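Diaminopimelate decarboxylase (Helicobacter pylori, PDB 2QGH) catalyses the pyridoxal-phosphate-dependent decarboxylation of meso-diaminopimelate to L-lysine, the last step of bacterial lysine biosynthesis. Local coordinates at residues 36-41 / 392-397; 131-136 / 184-189; 138-143 / 195-200; 290-295 / 369-374. All blocks are in the same frame, centred on the assembly; numbering follows the deposited sequence.

Contact 1 (36-41 / 392-397)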
loop_
_atom_site.group_PDB
_atom_site.type_symbol
_atom_site.label_atom_id
_atom_site.label_comp_id
_atom_site.label_asym_id
_atom_site.label_seq_id
_atom_site.Cartn_x
_atom_site.Cartn_y
_atom_site.Cartn_z
ATOM N N TYR A 36 6.311 -2.993 15.229
ATOM C CA TYR A 36 5.453 -1.955 15.752
ATOM C C TYR A 36 5.355 -2.157 17.265
ATOM O O TYR A 36 5.216 -3.287 17.735
ATOM C CB TYR A 36 4.067 -2.053 15.116
ATOM C CG TYR A 36 3.973 -1.428 13.738
ATOM C CD1 TYR A 36 3.887 -0.047 13.589
ATOM C CD2 TYR A 36 3.954 -2.216 12.588
ATOM C CE1 TYR A 36 3.778 0.541 12.336
ATOM C CE2 TYR A 36 3.848 -1.635 11.321
ATOM C CZ TYR A 36 3.756 -0.256 11.208
ATOM O OH TYR A 36 3.617 0.330 9.974
ATOM N N LEU A 37 5.451 -1.068 18.021
ATOM C CA LEU A 37 5.342 -1.121 19.481
ATOM C C LEU A 37 4.256 -0.142 19.929
ATOM O O LEU A 37 4.305 1.048 19.593
ATOM C CB LEU A 37 6.675 -0.744 20.140
ATOM C CG LEU A 37 6.748 -0.829 21.671
ATOM C CD1 LEU A 37 6.513 -2.259 22.130
ATOM C CD2 LEU A 37 8.113 -0.336 22.137
ATOM N N TYR A 38 3.282 -0.642 20.686
ATOM C CA TYR A 38 2.175 0.192 21.150
ATOM C C TYR A 38 2.098 0.386 22.658
ATOM O O TYR A 38 2.074 -0.588 23.414
ATOM C CB TYR A 38 0.834 -0.391 20.693
ATOM C CG TYR A 38 0.694 -0.560 19.199
ATOM C CD1 TYR A 38 1.196 -1.689 18.551
ATOM C CD2 TYR A 38 0.079 0.427 18.429
ATOM C CE1 TYR A 38 1.085 -1.826 17.169
ATOM C CE2 TYR A 38 -0.030 0.302 17.058
ATOM C CZ TYR A 38 0.472 -0.824 16.430
ATOM O OH TYR A 38 0.367 -0.923 15.062
ATOM N N ASP A 39 2.051 1.646 23.084
ATOM C CA ASP A 39 1.908 1.975 24.503
ATOM C C ASP A 39 0.396 2.003 24.679
ATOM O O ASP A 39 -0.255 2.982 24.329
ATOM C CB ASP A 39 2.468 3.363 24.812
ATOM C CG ASP A 39 2.500 3.657 26.307
ATOM O OD1 ASP A 39 1.628 3.145 27.047
ATOM O OD2 ASP A 39 3.394 4.410 26.742
ATOM N N PHE A 40 -0.159 0.923 25.211
ATOM C CA PHE A 40 -1.595 0.822 25.378
ATOM C C PHE A 40 -2.249 1.878 26.277
ATOM O O PHE A 40 -3.407 2.254 26.046
ATOM C CB PHE A 40 -1.942 -0.599 25.836
ATOM C CG PHE A 40 -2.225 -1.556 24.692
ATOM C CD1 PHE A 40 -1.709 -1.326 23.419
ATOM C CD2 PHE A 40 -2.991 -2.703 24.896
ATOM C CE1 PHE A 40 -1.947 -2.219 22.370
ATOM C CE2 PHE A 40 -3.233 -3.606 23.847
ATOM C CZ PHE A 40 -2.706 -3.356 22.586
ATOM N N ASP A 41 -1.524 2.366 27.283
ATOM C CA ASP A 41 -2.071 3.386 28.177
ATOM C C ASP A 41 -2.524 4.606 27.397
ATOM O O ASP A 41 -3.568 5.198 27.692
ATOM C CB ASP A 41 -1.036 3.840 29.212
ATOM C CG ASP A 41 -0.869 2.853 30.346
ATOM O OD1 ASP A 41 -1.827 2.101 30.633
ATOM O OD2 ASP A 41 0.219 2.845 30.962
ATOM N N LEU A 392 5.204 -7.116 9.610
ATOM C CA LEU A 392 5.909 -7.021 10.879
ATOM C C LEU A 392 5.240 -7.584 12.141
ATOM O O LEU A 392 4.028 -7.844 12.193
ATOM C CB LEU A 392 6.270 -5.556 11.132
ATOM C CG LEU A 392 6.901 -4.830 9.946
ATOM C CD1 LEU A 392 7.210 -3.379 10.321
ATOM C CD2 LEU A 392 8.159 -5.575 9.522
ATOM N N LEU A 393 6.081 -7.752 13.155
ATOM C CA LEU A 393 5.712 -8.218 14.486
ATOM C C LEU A 393 5.140 -6.992 15.203
ATOM O O LEU A 393 5.690 -5.896 15.108
ATOM C CB LEU A 393 6.975 -8.690 15.222
ATOM C CG LEU A 393 6.988 -8.774 16.755
ATOM C CD1 LEU A 393 6.338 -10.070 17.208
ATOM C CD2 LEU A 393 8.435 -8.708 17.266
ATOM N N GLU A 394 4.039 -7.169 15.913
ATOM C CA GLU A 394 3.450 -6.056 16.631
ATOM C C GLU A 394 3.441 -6.377 18.115
ATOM O O GLU A 394 2.916 -7.404 18.527
ATOM C CB GLU A 394 2.030 -5.774 16.118
ATOM C CG GLU A 394 2.006 -5.017 14.797
ATOM C CD GLU A 394 0.606 -4.573 14.385
ATOM O OE1 GLU A 394 -0.233 -5.435 14.049
ATOM O OE2 GLU A 394 0.341 -3.355 14.399
ATOM N N LEU A 395 4.044 -5.488 18.904
ATOM C CA LEU A 395 4.142 -5.658 20.351
ATOM C C LEU A 395 3.368 -4.595 21.114
ATOM O O LEU A 395 3.236 -3.462 20.655
ATOM C CB LEU A 395 5.611 -5.598 20.781
ATOM C CG LEU A 395 6.517 -6.710 20.256
ATOM C CD1 LEU A 395 7.980 -6.359 20.504
ATOM C CD2 LEU A 395 6.136 -8.013 20.938
ATOM N N ALA A 396 2.874 -4.959 22.291
ATOM C CA ALA A 396 2.130 -4.016 23.114
ATOM C C ALA A 396 2.733 -3.915 24.505
ATOM O O ALA A 396 3.317 -4.869 25.014
ATOM C CB ALA A 396 0.661 -4.435 23.213
ATOM N N LEU A 397 2.594 -2.743 25.109
ATOM C CA LEU A 397 3.101 -2.505 26.454
ATOM C C LEU A 397 1.881 -2.243 27.332
ATOM O O LEU A 397 1.077 -1.363 27.021
ATOM C CB LEU A 397 4.012 -1.276 26.456
ATOM C CG LEU A 397 5.033 -1.058 27.580
ATOM C CD1 LEU A 397 5.655 0.318 27.395
ATOM C CD2 LEU A 397 4.384 -1.153 28.938
#
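Strands 36-39 and 393-397 run parallel, their axes 20° apart, with Y36 paired to E394, L37 to L395, Y38 to A396 and D39 to L397. They form a parallel pair inside the mixed sheet of the domain that accompanies the barrel in this decarboxylase fold, between strand 289-299 and strand 402-406. Four backbone bonds, Y36 N to L393 O, L395 N to Y36 O, Y38 N to L395 O and L397 N to Y38 O, alternate between the strands; F40 N adds a fifth to L397 O as the chain turns into helix 40-52.

Y36, Y38, E394 and A396 share one face of the sheet. The side chains of Y36 and E394 lie alongside each other, with E394 CG 3.6 Å from Y36 CB. E394 CG stands beside its own backbone N (chi1 -78°), and from there the carboxylate reaches the edge of the Y38 ring, the two planes 66° apart. Y38 OH donates to E394 OE2 at 2.5 Å. The same OE2 is bonded to S380, while OE1 forms a salt bridge with R406, so both carboxylate oxygens are engaged. Farther along, A396 CB sits over one face of the F40 ring, 3.7 Å from its centroid.

Contact 2 (131-136 / 184-189)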
loop_
_atom_site.group_PDB
_atom_site.type_symbol
_atom_site.label_atom_id
_atom_site.label_comp_id
_atom_site.label_asym_id
_atom_site.label_seq_id
_atom_site.Cartn_x
_atom_site.Cartn_y
_atom_site.Cartn_z
ATOM N N GLU A 131 -24.633 5.692 1.771
ATOM C CA GLU A 131 -24.031 6.775 1.019
ATOM C C GLU A 131 -24.689 7.024 -0.336
ATOM O O GLU A 131 -24.347 7.985 -1.020
ATOM C CB GLU A 131 -22.539 6.484 0.836
ATOM C CG GLU A 131 -21.847 5.994 2.105
ATOM C CD GLU A 131 -20.710 6.898 2.555
ATOM O OE1 GLU A 131 -19.988 6.517 3.499
ATOM O OE2 GLU A 131 -20.544 7.989 1.968
ATOM N N SER A 132 -25.621 6.161 -0.733
ATOM C CA SER A 132 -26.303 6.348 -2.012
ATOM C C SER A 132 -27.752 5.891 -1.946
ATOM O O SER A 132 -28.110 5.050 -1.129
ATOM C CB SER A 132 -25.570 5.596 -3.136
ATOM O OG SER A 132 -25.763 4.191 -3.052
ATOM N N PHE A 133 -28.592 6.447 -2.810
ATOM C CA PHE A 133 -29.992 6.064 -2.830
ATOM C C PHE A 133 -30.113 4.609 -3.285
ATOM O O PHE A 133 -30.966 3.876 -2.793
ATOM C CB PHE A 133 -30.780 6.991 -3.764
ATOM C CG PHE A 133 -32.241 7.136 -3.405
ATOM C CD1 PHE A 133 -32.966 8.243 -3.842
ATOM C CD2 PHE A 133 -32.890 6.185 -2.620
ATOM C CE1 PHE A 133 -34.314 8.404 -3.497
ATOM C CE2 PHE A 133 -34.238 6.338 -2.272
ATOM C CZ PHE A 133 -34.946 7.448 -2.710
ATOM N N MET A 134 -29.251 4.192 -4.212
ATOM C CA MET A 134 -29.279 2.818 -4.707
ATOM C C MET A 134 -28.873 1.846 -3.599
ATOM O O MET A 134 -29.300 0.697 -3.588
ATOM C CB MET A 134 -28.354 2.651 -5.925
ATOM C CG MET A 134 -28.547 1.313 -6.658
ATOM S SD MET A 134 -27.504 1.046 -8.134
ATOM C CE MET A 134 -28.173 2.343 -9.255
ATOM N N GLU A 135 -28.043 2.306 -2.667
ATOM C CA GLU A 135 -27.628 1.463 -1.548
ATOM C C GLU A 135 -28.833 1.280 -0.630
ATOM O O GLU A 135 -29.075 0.199 -0.110
ATOM C CB GLU A 135 -26.502 2.126 -0.747
ATOM C CG GLU A 135 -25.846 1.204 0.278
ATOM C CD GLU A 135 -25.204 1.964 1.435
ATOM O OE1 GLU A 135 -24.690 3.080 1.207
ATOM O OE2 GLU A 135 -25.203 1.434 2.573
ATOM N N LEU A 136 -29.577 2.360 -0.422
ATOM C CA LEU A 136 -30.753 2.339 0.431
ATOM C C LEU A 136 -31.792 1.348 -0.098
ATOM O O LEU A 136 -32.409 0.613 0.671
ATOM C CB LEU A 136 -31.364 3.740 0.512
ATOM C CG LEU A 136 -32.422 3.989 1.592
ATOM C CD1 LEU A 136 -31.772 3.977 2.974
ATOM C CD2 LEU A 136 -33.095 5.332 1.341
ATOM N N ALA A 184 -30.793 13.881 0.047
ATOM C CA ALA A 184 -30.894 13.261 1.361
ATOM C C ALA A 184 -32.321 13.356 1.883
ATOM O O ALA A 184 -32.864 12.388 2.419
ATOM C CB ALA A 184 -29.941 13.935 2.329
ATOM N N LEU A 185 -32.921 14.531 1.729
ATOM C CA LEU A 185 -34.288 14.747 2.176
ATOM C C LEU A 185 -35.189 13.718 1.526
ATOM O O LEU A 185 -36.055 13.139 2.175
ATOM C CB LEU A 185 -34.760 16.156 1.808
ATOM C CG LEU A 185 -34.178 17.289 2.663
ATOM C CD1 LEU A 185 -34.513 18.639 2.050
ATOM C CD2 LEU A 185 -34.727 17.188 4.077
ATOM N N GLU A 186 -34.969 13.483 0.242
ATOM C CA GLU A 186 -35.770 12.524 -0.495
ATOM C C GLU A 186 -35.523 11.102 0.014
ATOM O O GLU A 186 -36.467 10.343 0.239
ATOM C CB GLU A 186 -35.451 12.624 -1.988
ATOM C CG GLU A 186 -36.356 11.777 -2.861
ATOM C CD GLU A 186 -36.032 11.892 -4.339
ATOM O OE1 GLU A 186 -36.652 11.151 -5.133
ATOM O OE2 GLU A 186 -35.161 12.718 -4.705
ATOM N N MET A 187 -34.255 10.751 0.202
ATOM C CA MET A 187 -33.893 9.422 0.686
ATOM C C MET A 187 -34.527 9.144 2.051
ATOM O O MET A 187 -35.046 8.053 2.301
ATOM C CB MET A 187 -32.366 9.291 0.772
ATOM C CG MET A 187 -31.683 9.080 -0.574
ATOM S SD MET A 187 -29.878 9.217 -0.530
ATOM C CE MET A 187 -29.437 7.656 0.307
ATOM N N PHE A 188 -34.488 10.139 2.928
ATOM C CA PHE A 188 -35.068 9.995 4.255
ATOM C C PHE A 188 -36.566 9.712 4.185
ATOM O O PHE A 188 -37.063 8.783 4.825
ATOM C CB PHE A 188 -34.830 11.265 5.076
ATOM C CG PHE A 188 -33.665 11.172 6.014
ATOM C CD1 PHE A 188 -32.511 11.917 5.790
ATOM C CD2 PHE A 188 -33.729 10.356 7.140
ATOM C CE1 PHE A 188 -31.437 11.852 6.676
ATOM C CE2 PHE A 188 -32.661 10.282 8.034
ATOM C CZ PHE A 188 -31.516 11.030 7.803
ATOM N N LEU A 189 -37.286 10.523 3.420
ATOM C CA LEU A 189 -38.724 10.339 3.282
ATOM C C LEU A 189 -38.982 8.920 2.797
ATOM O O LEU A 189 -39.917 8.258 3.240
ATOM C CB LEU A 189 -39.298 11.356 2.288
ATOM C CG LEU A 189 -39.151 12.817 2.726
ATOM C CD1 LEU A 189 -39.614 13.756 1.622
ATOM C CD2 LEU A 189 -39.955 13.035 3.997
#
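Two helices on the outside of the pyridoxal-phosphate-binding alpha/beta barrel meet here, the N-terminal turn of helix 133-146 against the middle of helix 181-193, through a Met-aromatic contact between M187 and F133. M187 CG lies over one face of the F133 ring, 3.6 Å from the centroid and 17° off the normal. The sulfur is farther out and oblique: M187 SD is 4.9 Å from the F133 ring centroid, so the methylene makes the closer CH-pi approach. A bend at chi3 (73°) turns the methyl group to the start of the helix, where M187 CE lies 3.3 Å from S132 O. E186 comes to the ring's edge from the same helix, its carboxylate plane nearly perpendicular to the ring, while L136 CD2 packs 3.5 Å from M187 O.

S132 is the N-cap: its OG accepts from E135 N at 3.0 Å. E135 OE1 in turn receives E131 N, and E135 OE2 forms a salt bridge with K112. K299 of the second subunit donates to E131 O, placing this helix start beside the dimer interface. The contact between the segments is mainly aliphatic and aromatic, consistent with van der Waals and CH-pi packing joining the helices, while the hydrogen bonds lie within the capped turn.

Contact 3 (138-143 / 195-200)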
loop_
_atom_site.group_PDB
_atom_site.type_symbol
_atom_site.label_atom_id
_atom_site.label_comp_id
_atom_site.label_asym_id
_atom_site.label_seq_id
_atom_site.Cartn_x
_atom_site.Cartn_y
_atom_site.Cartn_z
ATOM N N THR A 138 -31.126 -1.163 -2.005
ATOM C CA THR A 138 -30.512 -2.477 -1.932
ATOM C C THR A 138 -30.704 -3.051 -0.538
ATOM O O THR A 138 -31.069 -4.218 -0.378
ATOM C CB THR A 138 -29.018 -2.394 -2.259
ATOM O OG1 THR A 138 -28.859 -1.815 -3.559
ATOM C CG2 THR A 138 -28.389 -3.772 -2.251
ATOM N N ILE A 139 -30.462 -2.222 0.470
ATOM C CA ILE A 139 -30.620 -2.641 1.854
ATOM C C ILE A 139 -32.077 -3.027 2.115
ATOM O O ILE A 139 -32.359 -4.037 2.771
ATOM C CB ILE A 139 -30.219 -1.507 2.815
ATOM C CG1 ILE A 139 -28.738 -1.169 2.628
ATOM C CG2 ILE A 139 -30.499 -1.915 4.254
ATOM C CD1 ILE A 139 -28.278 0.077 3.387
ATOM N N GLU A 140 -32.999 -2.223 1.592
ATOM C CA GLU A 140 -34.418 -2.483 1.773
ATOM C C GLU A 140 -34.807 -3.856 1.253
ATOM O O GLU A 140 -35.513 -4.611 1.927
ATOM C CB GLU A 140 -35.263 -1.438 1.048
ATOM C CG GLU A 140 -36.736 -1.547 1.390
ATOM C CD GLU A 140 -37.600 -0.686 0.509
ATOM O OE1 GLU A 140 -38.759 -0.410 0.886
ATOM O OE2 GLU A 140 -37.121 -0.295 -0.573
ATOM N N THR A 141 -34.358 -4.172 0.045
ATOM C CA THR A 141 -34.670 -5.458 -0.559
ATOM C C THR A 141 -34.154 -6.612 0.295
ATOM O O THR A 141 -34.829 -7.632 0.451
ATOM C CB THR A 141 -34.051 -5.568 -1.966
ATOM O OG1 THR A 141 -34.618 -4.563 -2.812
ATOM C CG2 THR A 141 -34.322 -6.938 -2.566
ATOM N N ILE A 142 -32.954 -6.453 0.846
ATOM C CA ILE A 142 -32.364 -7.504 1.661
ATOM C C ILE A 142 -33.053 -7.589 3.018
ATOM O O ILE A 142 -33.304 -8.679 3.522
ATOM C CB ILE A 142 -30.841 -7.280 1.848
ATOM C CG1 ILE A 142 -30.135 -7.373 0.486
ATOM C CG2 ILE A 142 -30.265 -8.328 2.803
ATOM C CD1 ILE A 142 -28.633 -7.174 0.546
ATOM N N ALA A 143 -33.371 -6.439 3.600
ATOM C CA ALA A 143 -34.036 -6.415 4.896
ATOM C C ALA A 143 -35.402 -7.080 4.759
ATOM O O ALA A 143 -35.833 -7.854 5.620
ATOM C CB ALA A 143 -34.198 -4.981 5.372
ATOM N N ALA A 195 -41.383 -0.138 5.008
ATOM C CA ALA A 195 -41.673 -0.923 6.197
ATOM C C ALA A 195 -40.427 -1.699 6.603
ATOM O O ALA A 195 -40.396 -2.360 7.649
ATOM C CB ALA A 195 -42.820 -1.888 5.908
ATOM N N PHE A 196 -39.390 -1.608 5.774
ATOM C CA PHE A 196 -38.161 -2.333 6.049
ATOM C C PHE A 196 -36.957 -1.449 6.325
ATOM O O PHE A 196 -35.825 -1.926 6.383
ATOM C CB PHE A 196 -37.885 -3.298 4.897
ATOM C CG PHE A 196 -39.072 -4.136 4.540
ATOM C CD1 PHE A 196 -39.988 -3.695 3.588
ATOM C CD2 PHE A 196 -39.318 -5.333 5.210
ATOM C CE1 PHE A 196 -41.138 -4.434 3.308
ATOM C CE2 PHE A 196 -40.464 -6.078 4.940
ATOM C CZ PHE A 196 -41.376 -5.629 3.987
ATOM N N LEU A 197 -37.208 -0.161 6.504
ATOM C CA LEU A 197 -36.149 0.781 6.806
ATOM C C LEU A 197 -36.622 1.630 7.966
ATOM O O LEU A 197 -37.811 1.879 8.108
ATOM C CB LEU A 197 -35.850 1.675 5.600
ATOM C CG LEU A 197 -35.339 0.963 4.345
ATOM C CD1 LEU A 197 -35.193 1.973 3.218
ATOM C CD2 LEU A 197 -34.015 0.281 4.637
ATOM N N GLU A 198 -35.688 2.059 8.798
ATOM C CA GLU A 198 -36.004 2.890 9.948
ATOM C C GLU A 198 -34.893 3.921 10.104
ATOM O O GLU A 198 -33.866 3.653 10.731
ATOM C CB GLU A 198 -36.120 2.020 11.204
ATOM C CG GLU A 198 -36.333 2.789 12.502
ATOM C CD GLU A 198 -36.508 1.870 13.707
ATOM O OE1 GLU A 198 -35.716 0.912 13.855
ATOM O OE2 GLU A 198 -37.437 2.104 14.513
ATOM N N PRO A 199 -35.078 5.118 9.519
ATOM C CA PRO A 199 -34.062 6.170 9.618
ATOM C C PRO A 199 -33.972 6.658 11.055
ATOM O O PRO A 199 -34.943 7.180 11.599
ATOM C CB PRO A 199 -34.584 7.240 8.661
ATOM C CG PRO A 199 -36.069 7.102 8.798
ATOM C CD PRO A 199 -36.264 5.598 8.785
ATOM N N VAL A 200 -32.810 6.488 11.673
ATOM C CA VAL A 200 -32.644 6.898 13.060
ATOM C C VAL A 200 -31.456 7.824 13.289
ATOM O O VAL A 200 -31.221 8.281 14.405
ATOM C CB VAL A 200 -32.492 5.655 13.978
ATOM C CG1 VAL A 200 -33.695 4.752 13.814
ATOM C CG2 VAL A 200 -31.214 4.885 13.639
#
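F196 presents its ring edge to E140 OE1, which lies near the ring plane, while the methyl of the preceding A195 sits over one face, 4.0 Å above the plane and offset toward the rim. The carboxylate of E140 is turned 56° from the ring, and the two side chains cross at about a right angle. OE1 is hydrogen-bonded to S194 OG, which also accepts from F196 N and so ties the glutamate to the turn ahead of strand 197-203.

Closer contacts are made by aliphatic atoms nearer the backbone. F196 CB points at the helix and lies 4.1 Å from A143 CB, although the ring beyond it leads away. A143 CB also lies 3.6 Å from F196 O. L197 packs alongside E140: L197 CD1 is 4.0 Å from E140 CB, and L197 CD2 is 4.0 Å from E140 CA. E140 CG, anti to the backbone N (chi1 -171°), runs past F196 CB and L197 CG. I139 CG2 touches the same leucine more loosely, 4.2 Å from L197 CD2.

The contact thus lays helix 133-146 against the N-terminal end of barrel strand 197-203. Strand 150-155 is hydrogen-bonded beside that strand, and its A150 touches I139 and A143. Helix 181-193 flanks the contact through W190 against E140 and A191 against L197, while I117 of helix 114-122 packs on I139.

Contact 4 (290-295 / 369-374)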
loop_
_atom_site.group_PDB
_atom_site.type_symbol
_atom_site.label_atom_id
_atom_site.label_comp_id
_atom_site.label_asym_id
_atom_site.label_seq_id
_atom_site.Cartn_x
_atom_site.Cartn_y
_atom_site.Cartn_z
ATOM N N GLU A 290 4.577 3.112 17.620
ATOM C CA GLU A 290 5.849 3.529 17.069
ATOM C C GLU A 290 6.518 2.415 16.280
ATOM O O GLU A 290 6.401 1.237 16.619
ATOM C CB GLU A 290 6.759 4.035 18.184
ATOM C CG GLU A 290 6.294 5.386 18.689
ATOM C CD GLU A 290 7.246 6.027 19.668
ATOM O OE1 GLU A 290 7.147 7.262 19.856
ATOM O OE2 GLU A 290 8.080 5.300 20.251
ATOM N N LEU A 291 7.190 2.805 15.205
ATOM C CA LEU A 291 7.884 1.864 14.343
ATOM C C LEU A 291 9.378 1.824 14.683
ATOM O O LEU A 291 10.146 2.718 14.312
ATOM C CB LEU A 291 7.673 2.257 12.876
ATOM C CG LEU A 291 8.277 1.387 11.774
ATOM C CD1 LEU A 291 8.080 -0.094 12.076
ATOM C CD2 LEU A 291 7.629 1.765 10.454
ATOM N N ILE A 292 9.766 0.780 15.408
ATOM C CA ILE A 292 11.149 0.588 15.816
ATOM C C ILE A 292 11.854 -0.174 14.705
ATOM O O ILE A 292 11.462 -1.289 14.347
ATOM C CB ILE A 292 11.242 -0.237 17.129
ATOM C CG1 ILE A 292 10.256 0.310 18.173
ATOM C CG2 ILE A 292 12.670 -0.206 17.660
ATOM C CD1 ILE A 292 10.410 1.781 18.465
ATOM N N THR A 293 12.904 0.435 14.175
ATOM C CA THR A 293 13.665 -0.137 13.086
ATOM C C THR A 293 15.158 0.054 13.350
ATOM O O THR A 293 15.577 1.056 13.943
ATOM C CB THR A 293 13.281 0.549 11.775
ATOM O OG1 THR A 293 14.098 0.061 10.712
ATOM C CG2 THR A 293 13.450 2.044 11.905
ATOM N N GLN A 294 15.953 -0.908 12.896
ATOM C CA GLN A 294 17.400 -0.881 13.090
ATOM C C GLN A 294 18.145 -0.309 11.892
ATOM O O GLN A 294 17.689 -0.420 10.758
ATOM C CB GLN A 294 17.893 -2.305 13.377
ATOM C CG GLN A 294 19.394 -2.471 13.351
ATOM C CD GLN A 294 19.826 -3.888 13.669
ATOM O OE1 GLN A 294 21.001 -4.224 13.559
ATOM N NE2 GLN A 294 18.878 -4.725 14.074
ATOM N N VAL A 295 19.295 0.305 12.150
ATOM C CA VAL A 295 20.106 0.882 11.080
ATOM C C VAL A 295 20.960 -0.210 10.442
ATOM O O VAL A 295 21.631 -0.957 11.142
ATOM C CB VAL A 295 21.054 1.970 11.616
ATOM C CG1 VAL A 295 21.906 2.529 10.476
ATOM C CG2 VAL A 295 20.254 3.070 12.280
ATOM N N LYS A 369 19.335 1.707 16.940
ATOM C CA LYS A 369 17.887 1.670 16.829
ATOM C C LYS A 369 17.241 3.054 16.847
ATOM O O LYS A 369 17.676 3.950 17.572
ATOM C CB LYS A 369 17.318 0.826 17.966
ATOM C CG LYS A 369 17.988 -0.533 18.109
ATOM C CD LYS A 369 17.777 -1.400 16.876
ATOM C CE LYS A 369 18.545 -2.704 16.991
ATOM N NZ LYS A 369 18.106 -3.523 18.153
ATOM N N ILE A 370 16.206 3.224 16.030
ATOM C CA ILE A 370 15.472 4.477 15.975
ATOM C C ILE A 370 13.982 4.148 15.947
ATOM O O ILE A 370 13.587 3.033 15.610
ATOM C CB ILE A 370 15.822 5.309 14.712
ATOM C CG1 ILE A 370 15.053 4.783 13.500
ATOM C CG2 ILE A 370 17.318 5.252 14.451
ATOM C CD1 ILE A 370 15.236 5.619 12.268
ATOM N N ALA A 371 13.159 5.117 16.314
ATOM C CA ALA A 371 11.720 4.917 16.307
ATOM C C ALA A 371 11.055 6.013 15.494
ATOM O O ALA A 371 11.370 7.186 15.655
ATOM C CB ALA A 371 11.178 4.918 17.727
ATOM N N ILE A 372 10.161 5.617 14.593
ATOM C CA ILE A 372 9.412 6.563 13.778
ATOM C C ILE A 372 8.159 6.759 14.602
ATOM O O ILE A 372 7.448 5.796 14.886
ATOM C CB ILE A 372 9.048 5.973 12.409
ATOM C CG1 ILE A 372 10.332 5.649 11.633
ATOM C CG2 ILE A 372 8.190 6.953 11.631
ATOM C CD1 ILE A 372 10.090 5.036 10.259
ATOM N N GLU A 373 7.893 8.004 14.982
ATOM C CA GLU A 373 6.762 8.337 15.850
ATOM C C GLU A 373 5.347 8.478 15.277
ATOM O O GLU A 373 5.151 8.703 14.084
ATOM C CB GLU A 373 7.118 9.607 16.640
ATOM C CG GLU A 373 8.040 9.351 17.840
ATOM C CD GLU A 373 8.624 10.626 18.445
ATOM O OE1 GLU A 373 7.902 11.643 18.535
ATOM O OE2 GLU A 373 9.806 10.603 18.848
ATOM N N LYS A 374 4.368 8.337 16.169
ATOM C CA LYS A 374 2.946 8.466 15.842
ATOM C C LYS A 374 2.505 7.681 14.613
ATOM O O LYS A 374 1.798 8.212 13.748
ATOM C CB LYS A 374 2.585 9.945 15.648
ATOM C CG LYS A 374 2.999 10.843 16.794
ATOM C CD LYS A 374 2.522 12.264 16.574
ATOM C CE LYS A 374 3.107 13.206 17.623
ATOM N NZ LYS A 374 2.769 12.754 18.990
HETATM O O HOH W 1 4.362 8.011 19.273
#
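T293 and I370 each place a carbon branch between backbone N and carbonyl carbon, CG2 in the threonine and CG1 in the isoleucine, and these branches meet at 3.6 Å, T293 CG2 to I370 CG1. The threonine hydroxyl is left anti to its own N and bonds to D310. L291 and I372 lie side by side on the same face, their CB atoms 4.0 Å apart. On the other face I292 is bent at chi2 (-55°), which brings I292 CD1 to 3.3 Å from A371 CB, tighter than usual van der Waals contact. The bent K369 chain lies across Q294, with K369 CD 3.6 Å from Q294 CB.

E290 and E373 run alongside, their carboxylate planes 23° apart; E290 OE1 is 4.4 Å from E373 OE2, a like-charge approach that R329 probably offsets through its salt bridge to E290 OE2. A water donates to E290 OE1 and accepts from K374 N, bridging E290 near the start of its strand to the loop residue K374.

Paired bonds between L291 and I372, and between T293 and I370, alternate with the non-hydrogen-bonded pairs I292-A371 and Q294-K369. With axes at 155°, this is antiparallel pairing within the mixed beta sheet of the domain packed with the PLP barrel, as in this decarboxylase family.

From the N terminus, strand 36-39 opens contact 1, which closes only at 392-397 and encloses the other three. Within that loop, contacts 2 and 3 cross: 131-136 and 138-143 come first, both on helix 133-146, followed by 184-189 and 195-200. Their centres are 11 Å apart, and L136 packs on L197 and F188 on P199 between them, tying helices 133-146 and 181-193 to barrel strand 197-203. Contact 4, in series after both, closes 290-295 on 369-374. It touches contact 1 through L37 N and E290 O, because strands 35-39 and 289-299 are neighbours in one sheet. Contacts 1 and 4 pair strands of the same mixed sheet, about 41 to 48 Å between centres from the barrel pair.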